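Long-range contact in deoxyribose-phosphate aldolase (PDB 4EIV), which is an enzyme of the aldolase family that folds as a closed parallel (beta/alpha)8 barrel: residues G83-G95 with G113-R125. Numbering follows the deposited sequence.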
ATOM      1  N   GLY A  83      -6.494  -4.789 -19.704  1.00 37.45           N
ATOM      2  CA  GLY A  83      -6.059  -4.174 -18.448  1.00 37.07           C
ATOM      3  C   GLY A  83      -5.655  -5.081 -17.305  1.00 35.97           C
ATOM      4  O   GLY A  83      -5.436  -4.599 -16.194  1.00 37.17           O
ATOM      5  N   ILE A  84      -5.625  -6.387 -17.541  1.00 34.50           N
ATOM      6  CA  ILE A  84      -5.079  -7.326 -16.557  1.00 32.87           C
ATOM      7  C   ILE A  84      -3.887  -8.000 -17.216  1.00 32.49           C
ATOM      8  O   ILE A  84      -3.800  -8.064 -18.443  1.00 33.27           O
ATOM      9  CB  ILE A  84      -6.080  -8.393 -16.070  1.00 31.95           C
ATOM     10  CG1 ILE A  84      -6.584  -9.282 -17.218  1.00 32.11           C
ATOM     11  CG2 ILE A  84      -7.234  -7.728 -15.320  1.00 33.11           C
ATOM     12  CD1 ILE A  84      -7.465 -10.457 -16.754  1.00 32.36           C
ATOM     13  N   LYS A  85      -2.955  -8.459 -16.396  1.00 30.84           N
ATOM     14  CA  LYS A  85      -1.800  -9.185 -16.889  1.00 30.63           C
ATOM     15  C   LYS A  85      -2.178 -10.633 -17.146  1.00 29.85           C
ATOM     16  O   LYS A  85      -3.092 -11.171 -16.512  1.00 29.90           O
ATOM     17  CB  LYS A  85      -0.682  -9.179 -15.862  1.00 30.82           C
ATOM     18  CG  LYS A  85       0.048  -7.886 -15.687  1.00 33.86           C
ATOM     19  CD  LYS A  85       1.058  -8.075 -14.577  1.00 37.37           C
ATOM     20  CE  LYS A  85       2.148  -7.039 -14.550  1.00 39.73           C
ATOM     21  NZ  LYS A  85       3.046  -7.329 -13.394  1.00 39.73           N
ATOM     22  N   VAL A  86      -1.483 -11.247 -18.097  1.00 29.49           N
ATOM     23  CA  VAL A  86      -1.619 -12.663 -18.393  1.00 29.33           C
ATOM     24  C   VAL A  86      -0.304 -13.323 -17.929  1.00 28.77           C
ATOM     25  O   VAL A  86       0.782 -12.986 -18.408  1.00 29.29           O
ATOM     26  CB  VAL A  86      -1.912 -12.947 -19.876  1.00 30.20           C
ATOM     27  CG1 VAL A  86      -1.892 -14.432 -20.147  1.00 31.01           C
ATOM     28  CG2 VAL A  86      -3.260 -12.339 -20.281  1.00 31.83           C
ATOM     29  N   CYS A  87      -0.407 -14.233 -16.969  0.50 27.91           N
ATOM     30  CA  CYS A  87       0.762 -14.961 -16.490  0.50 27.85           C
ATOM     31  C   CYS A  87       0.642 -16.402 -16.977  0.50 27.00           C
ATOM     32  O   CYS A  87      -0.330 -17.095 -16.669  0.50 27.94           O
ATOM     33  CB  CYS A  87       0.880 -14.897 -14.982  0.50 27.72           C
ATOM     34  SG  CYS A  87       2.343 -15.749 -14.384  0.50 30.83           S
ATOM     35  N   ALA A  88       1.622 -16.821 -17.766  1.00 26.63           N
ATOM     36  CA  ALA A  88       1.626 -18.147 -18.380  1.00 26.35           C
ATOM     37  C   ALA A  88       2.332 -19.158 -17.469  1.00 25.61           C
ATOM     38  O   ALA A  88       3.503 -18.949 -17.103  1.00 25.84           O
ATOM     39  CB  ALA A  88       2.333 -18.105 -19.721  1.00 27.90           C
ATOM     40  N   ALA A  89       1.625 -20.247 -17.157  1.00 25.52           N
ATOM     41  CA  ALA A  89       2.123 -21.303 -16.276  1.00 24.78           C
ATOM     42  C   ALA A  89       2.896 -22.334 -17.099  1.00 25.93           C
ATOM     43  O   ALA A  89       2.324 -23.047 -17.919  1.00 27.43           O
ATOM     44  CB  ALA A  89       0.928 -21.929 -15.545  1.00 25.34           C
ATOM     45  N   VAL A  90       4.205 -22.390 -16.880  1.00 25.31           N
ATOM     46  CA  VAL A  90       5.099 -23.292 -17.644  1.00 24.86           C
ATOM     47  C   VAL A  90       5.610 -24.411 -16.728  1.00 25.06           C
ATOM     48  O   VAL A  90       5.710 -24.247 -15.512  1.00 24.45           O
ATOM     49  CB  VAL A  90       6.264 -22.533 -18.332  1.00 24.99           C
ATOM     50  CG1 VAL A  90       5.693 -21.430 -19.241  1.00 27.07           C
ATOM     51  CG2 VAL A  90       7.251 -21.951 -17.320  1.00 25.86           C
ATOM     52  N   ASN A  91       5.881 -25.558 -17.344  1.00 24.42           N
ATOM     53  CA  ASN A  91       6.262 -26.802 -16.644  1.00 24.02           C
ATOM     54  C   ASN A  91       5.109 -27.377 -15.809  1.00 24.02           C
ATOM     55  O   ASN A  91       5.357 -28.103 -14.874  1.00 23.99           O
ATOM     56  CB  ASN A  91       7.514 -26.636 -15.775  1.00 23.29           C
ATOM     57  CG  ASN A  91       8.371 -27.903 -15.711  1.00 23.27           C
ATOM     58  OD1 ASN A  91       8.196 -28.859 -16.489  1.00 24.76           O
ATOM     59  ND2 ASN A  91       9.318 -27.913 -14.770  1.00 24.64           N
ATOM     60  N   PHE A  92       3.880 -27.008 -16.150  1.00 23.75           N
ATOM     61  CA  PHE A  92       2.698 -27.486 -15.475  1.00 23.49           C
ATOM     62  C   PHE A  92       2.150 -28.724 -16.192  1.00 24.71           C
ATOM     63  O   PHE A  92       2.323 -28.888 -17.395  1.00 25.57           O
ATOM     64  CB  PHE A  92       1.593 -26.397 -15.445  1.00 25.02           C
ATOM     65  CG  PHE A  92       1.671 -25.447 -14.268  1.00 24.81           C
ATOM     66  CD1 PHE A  92       0.595 -25.317 -13.396  1.00 27.29           C
ATOM     67  CD2 PHE A  92       2.809 -24.666 -14.073  1.00 25.13           C
ATOM     68  CE1 PHE A  92       0.659 -24.438 -12.323  1.00 27.58           C
ATOM     69  CE2 PHE A  92       2.872 -23.767 -13.005  1.00 25.85           C
ATOM     70  CZ  PHE A  92       1.803 -23.672 -12.134  1.00 26.38           C
ATOM     71  N   PRO A  93       1.429 -29.574 -15.453  1.00 24.58           N
ATOM     72  CA  PRO A  93       1.084 -29.464 -14.027  1.00 24.82           C
ATOM     73  C   PRO A  93       2.010 -30.224 -13.085  1.00 24.52           C
ATOM     74  O   PRO A  93       1.819 -30.130 -11.874  1.00 25.40           O
ATOM     75  CB  PRO A  93      -0.312 -30.096 -13.967  1.00 26.27           C
ATOM     76  CG  PRO A  93      -0.259 -31.169 -14.998  1.00 26.45           C
ATOM     77  CD  PRO A  93       0.671 -30.671 -16.089  1.00 25.44           C
ATOM     78  N   GLU A  94       2.984 -30.979 -13.615  1.00 23.74           N
ATOM     79  CA  GLU A  94       3.798 -31.887 -12.802  1.00 24.57           C
ATOM     80  C   GLU A  94       5.269 -31.570 -12.647  1.00 23.74           C
ATOM     81  O   GLU A  94       5.957 -32.264 -11.866  1.00 24.83           O
ATOM     82  CB  GLU A  94       3.636 -33.330 -13.317  1.00 25.50           C
ATOM     83  CG  GLU A  94       2.227 -33.884 -13.178  1.00 26.82           C
ATOM     84  CD  GLU A  94       1.753 -34.064 -11.728  1.00 28.96           C
ATOM     85  OE1 GLU A  94       2.567 -33.961 -10.803  1.00 30.24           O
ATOM     86  OE2 GLU A  94       0.557 -34.357 -11.520  1.00 36.11           O
ATOM     87  N   GLY A  95       5.789 -30.567 -13.357  1.00 23.81           N
ATOM     88  CA  GLY A  95       7.200 -30.177 -13.200  1.00 24.39           C
ATOM     89  C   GLY A  95       8.168 -31.177 -13.803  1.00 24.91           C
ATOM     90  O   GLY A  95       9.275 -31.312 -13.316  1.00 24.69           O
ATOM     91  N   GLY A 113       1.823 -12.919 -26.092  1.00 38.06           N
ATOM     92  CA  GLY A 113       1.390 -11.767 -25.284  1.00 38.07           C
ATOM     93  C   GLY A 113       1.438 -11.895 -23.761  1.00 35.78           C
ATOM     94  O   GLY A 113       0.958 -11.002 -23.058  1.00 36.20           O
ATOM     95  N   ALA A 114       2.022 -12.965 -23.227  1.00 34.66           N
ATOM     96  CA  ALA A 114       2.096 -13.120 -21.769  1.00 32.99           C
ATOM     97  C   ALA A 114       2.957 -12.029 -21.145  1.00 33.07           C
ATOM     98  O   ALA A 114       3.978 -11.636 -21.711  1.00 34.99           O
ATOM     99  CB  ALA A 114       2.663 -14.479 -21.427  1.00 31.80           C
ATOM    100  N   ASP A 115       2.550 -11.547 -19.980  1.00 32.34           N
ATOM    101  CA  ASP A 115       3.281 -10.514 -19.266  1.00 31.99           C
ATOM    102  C   ASP A 115       4.250 -11.072 -18.238  1.00 31.20           C
ATOM    103  O   ASP A 115       5.244 -10.433 -17.900  1.00 32.44           O
ATOM    104  CB  ASP A 115       2.290  -9.607 -18.539  1.00 32.21           C
ATOM    105  CG  ASP A 115       1.306  -8.970 -19.476  1.00 32.96           C
ATOM    106  OD1 ASP A 115       1.702  -8.036 -20.205  1.00 37.61           O
ATOM    107  OD2 ASP A 115       0.151  -9.418 -19.508  1.00 34.15           O
ATOM    108  N   GLU A 116       3.937 -12.248 -17.706  0.50 29.91           N
ATOM    109  CA  GLU A 116       4.776 -12.897 -16.689  0.50 29.27           C
ATOM    110  C   GLU A 116       4.766 -14.390 -16.940  0.50 28.06           C
ATOM    111  O   GLU A 116       3.907 -14.907 -17.651  0.50 28.14           O
ATOM    112  CB  GLU A 116       4.272 -12.633 -15.261  0.50 29.06           C
ATOM    113  CG  GLU A 116       4.145 -11.173 -14.875  0.50 30.72           C
ATOM    114  CD  GLU A 116       3.902 -10.956 -13.389  0.50 30.32           C
ATOM    115  OE1 GLU A 116       4.210 -11.856 -12.571  0.50 29.06           O
ATOM    116  OE2 GLU A 116       3.425  -9.858 -13.031  0.50 32.69           O
ATOM    117  N   ILE A 117       5.738 -15.070 -16.345  1.00 27.35           N
ATOM    118  CA  ILE A 117       5.865 -16.516 -16.441  1.00 27.05           C
ATOM    119  C   ILE A 117       5.873 -17.104 -15.026  1.00 25.90           C
ATOM    120  O   ILE A 117       6.535 -16.572 -14.144  1.00 26.54           O
ATOM    121  CB  ILE A 117       7.170 -16.924 -17.170  1.00 27.45           C
ATOM    122  CG1 ILE A 117       7.159 -16.455 -18.626  1.00 29.85           C
ATOM    123  CG2 ILE A 117       7.383 -18.448 -17.116  1.00 27.24           C
ATOM    124  CD1 ILE A 117       5.984 -16.987 -19.473  1.00 29.64           C
ATOM    125  N   GLU A 118       5.121 -18.181 -14.832  0.50 24.90           N
ATOM    126  CA  GLU A 118       5.057 -18.896 -13.549  0.50 24.03           C
ATOM    127  C   GLU A 118       5.552 -20.319 -13.787  0.50 23.35           C
ATOM    128  O   GLU A 118       4.838 -21.141 -14.371  0.50 23.26           O
ATOM    129  CB  GLU A 118       3.640 -18.830 -13.003  0.50 24.26           C
ATOM    130  CG  GLU A 118       3.250 -17.362 -12.723  0.50 24.07           C
ATOM    131  CD  GLU A 118       1.836 -17.134 -12.217  0.50 24.79           C
ATOM    132  OE1 GLU A 118       1.633 -16.078 -11.584  0.50 25.65           O
ATOM    133  OE2 GLU A 118       0.927 -17.961 -12.446  0.50 25.73           O
ATOM    134  N   CYS A 119       6.764 -20.615 -13.300  1.00 23.43           N
ATOM    135  CA  CYS A 119       7.440 -21.867 -13.604  1.00 23.71           C
ATOM    136  C   CYS A 119       7.435 -22.842 -12.418  1.00 23.49           C
ATOM    137  O   CYS A 119       8.025 -22.559 -11.383  1.00 23.84           O
ATOM    138  CB  CYS A 119       8.871 -21.537 -14.021  1.00 24.72           C
ATOM    139  SG  CYS A 119       9.865 -22.987 -14.459  1.00 26.00           S
ATOM    140  N   LEU A 120       6.841 -24.008 -12.612  1.00 23.72           N
ATOM    141  CA  LEU A 120       6.843 -25.038 -11.586  1.00 23.53           C
ATOM    142  C   LEU A 120       8.176 -25.779 -11.629  1.00 23.60           C
ATOM    143  O   LEU A 120       8.690 -26.060 -12.698  1.00 25.09           O
ATOM    144  CB  LEU A 120       5.669 -25.991 -11.799  1.00 24.30           C
ATOM    145  CG  LEU A 120       5.409 -27.135 -10.818  1.00 25.12           C
ATOM    146  CD1 LEU A 120       5.198 -26.598  -9.386  1.00 24.94           C
ATOM    147  CD2 LEU A 120       4.224 -27.973 -11.248  1.00 27.36           C
ATOM    148  N   ILE A 121       8.726 -26.063 -10.458  1.00 23.03           N
ATOM    149  CA  ILE A 121       9.938 -26.847 -10.345  1.00 23.36           C
ATOM    150  C   ILE A 121       9.646 -28.351 -10.355  1.00 22.59           C
ATOM    151  O   ILE A 121       8.514 -28.782 -10.111  1.00 22.90           O
ATOM    152  CB  ILE A 121      10.747 -26.482  -9.053  1.00 23.17           C
ATOM    153  CG1 ILE A 121       9.985 -26.848  -7.776  1.00 23.69           C
ATOM    154  CG2 ILE A 121      11.135 -25.008  -9.063  1.00 26.28           C
ATOM    155  CD1 ILE A 121      10.863 -26.834  -6.497  1.00 26.12           C
ATOM    156  N   ASP A 122      10.699 -29.152 -10.527  1.00 23.39           N
ATOM    157  CA  ASP A 122      10.592 -30.611 -10.412  1.00 23.70           C
ATOM    158  C   ASP A 122      10.739 -30.890  -8.917  1.00 23.35           C
ATOM    159  O   ASP A 122      11.780 -31.312  -8.415  1.00 23.41           O
ATOM    160  CB  ASP A 122      11.687 -31.297 -11.248  1.00 23.64           C
ATOM    161  CG  ASP A 122      11.415 -32.786 -11.478  1.00 24.39           C
ATOM    162  OD1 ASP A 122      10.497 -33.366 -10.833  1.00 25.18           O
ATOM    163  OD2 ASP A 122      12.130 -33.381 -12.324  1.00 25.17           O
ATOM    164  N   TRP A 123       9.646 -30.683  -8.192  1.00 23.56           N
ATOM    165  CA  TRP A 123       9.662 -30.755  -6.732  1.00 24.48           C
ATOM    166  C   TRP A 123       9.940 -32.176  -6.234  1.00 24.63           C
ATOM    167  O   TRP A 123      10.512 -32.364  -5.166  1.00 25.13           O
ATOM    168  CB  TRP A 123       8.335 -30.224  -6.154  1.00 25.30           C
ATOM    169  CG  TRP A 123       7.124 -30.866  -6.753  1.00 29.02           C
ATOM    170  CD1 TRP A 123       6.380 -30.434  -7.854  1.00 29.02           C
ATOM    171  CD2 TRP A 123       6.492 -32.039  -6.287  1.00 31.51           C
ATOM    172  NE1 TRP A 123       5.364 -31.287  -8.084  1.00 33.04           N
ATOM    173  CE2 TRP A 123       5.389 -32.282  -7.135  1.00 30.66           C
ATOM    174  CE3 TRP A 123       6.762 -32.926  -5.256  1.00 31.40           C
ATOM    175  CZ2 TRP A 123       4.559 -33.372  -6.969  1.00 33.29           C
ATOM    176  CZ3 TRP A 123       5.915 -34.008  -5.066  1.00 33.55           C
ATOM    177  CH2 TRP A 123       4.840 -34.227  -5.930  1.00 33.81           C
ATOM    178  N   ARG A 124       9.590 -33.170  -7.044  1.00 24.49           N
ATOM    179  CA  ARG A 124       9.824 -34.556  -6.637  1.00 25.31           C
ATOM    180  C   ARG A 124      11.298 -34.846  -6.426  1.00 25.83           C
ATOM    181  O   ARG A 124      11.682 -35.675  -5.583  1.00 27.24           O
ATOM    182  CB  ARG A 124       9.245 -35.515  -7.679  1.00 25.22           C
ATOM    183  CG  ARG A 124       7.743 -35.591  -7.669  1.00 26.40           C
ATOM    184  CD  ARG A 124       7.241 -36.533  -8.761  1.00 26.84           C
ATOM    185  NE  ARG A 124       5.800 -36.633  -8.756  1.00 26.84           N
ATOM    186  CZ  ARG A 124       4.965 -35.788  -9.347  1.00 26.08           C
ATOM    187  NH1 ARG A 124       5.430 -34.760 -10.050  1.00 27.45           N
ATOM    188  NH2 ARG A 124       3.657 -36.001  -9.243  1.00 29.26           N
ATOM    189  N   ARG A 125      12.159 -34.174  -7.191  1.00 25.64           N
ATOM    190  CA  ARG A 125      13.578 -34.442  -7.096  1.00 26.55           C
ATOM    191  C   ARG A 125      14.165 -34.175  -5.721  1.00 26.75           C
ATOM    192  O   ARG A 125      15.112 -34.833  -5.298  1.00 28.07           O
ATOM    193  CB  ARG A 125      14.318 -33.635  -8.148  1.00 25.41           C
ATOM    194  CG  ARG A 125      13.938 -33.943  -9.587  1.00 25.36           C
ATOM    195  CD  ARG A 125      14.442 -35.291 -10.036  1.00 26.29           C
ATOM    196  NE  ARG A 125      14.058 -35.556 -11.421  1.00 26.26           N
ATOM    197  CZ  ARG A 125      14.518 -36.580 -12.126  1.00 26.63           C
ATOM    198  NH1 ARG A 125      14.135 -36.766 -13.384  1.00 27.93           N
ATOM    199  NH2 ARG A 125      15.388 -37.410 -11.574  1.00 28.49           N
TER
HETATM  200  O   HOH W   1       2.748 -31.311  -9.332  1.00 34.28           O
HETATM  201  O   HOH W   2       7.970 -33.048  -9.903  1.00 25.28           O
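The Arg124 guanidinium meets Glu94 at its edge in a salt bridge: NH2 and NH1 both donate end-on to Glu94 OE1, 2.8 Å from NH2, coming from the same face of the carboxylate, with the oxygen in the guanidinium plane and the carboxylate turned 53° from it. One face of that guanidinium lies over Trp123 CZ2. Water 1 ties the indole in as well, accepting from Trp123 NE1 and lying within bonding distance of Pro93 O and Glu94 OE1. Further in, the Phe92 ring carries Ala89 CB centrally over one face, while its CE2 packs 3.8 Å from Leu120 CB. The Leu120 side chain, with CG anti to the backbone N (chi1 -177°), brings CD2 against one face of the Pro93 carbonyl, 3.3 Å from Pro93 O. Next to it Asn91 ND2 donates to Leu120 O at 2.8 Å, and Asn91 OD1 takes the backbone N of Gly97, so both ends of the amide are held.

From here back, 85-90 and 116-120 run as neighbouring parallel strands of the (beta/alpha)8 TIM barrel, joined through helix 99-111 in a beta-alpha-beta unit. Glu118 N to Ala88 O (2.9 Å) and Val90 N to Glu118 O are backbone hydrogen bonds of this parallel pairing, Ala89 lying opposite Glu118. On the helix-facing side Val90 CG2 sits 3.5 Å from Ile117 CG2, and Ala88 CB rests against Ile117 CD1. In one of the two conformers of Glu116, Lys85, extended beyond CG, makes a salt bridge from NZ to Glu116 OE2 (2.6 Å). Just before strand 116-120, Asp115 OD2 accepts a nearly straight hydrogen bond from Val86 N (2.8 Å, 168°) through its anti lone pair, and pairs with Arg71.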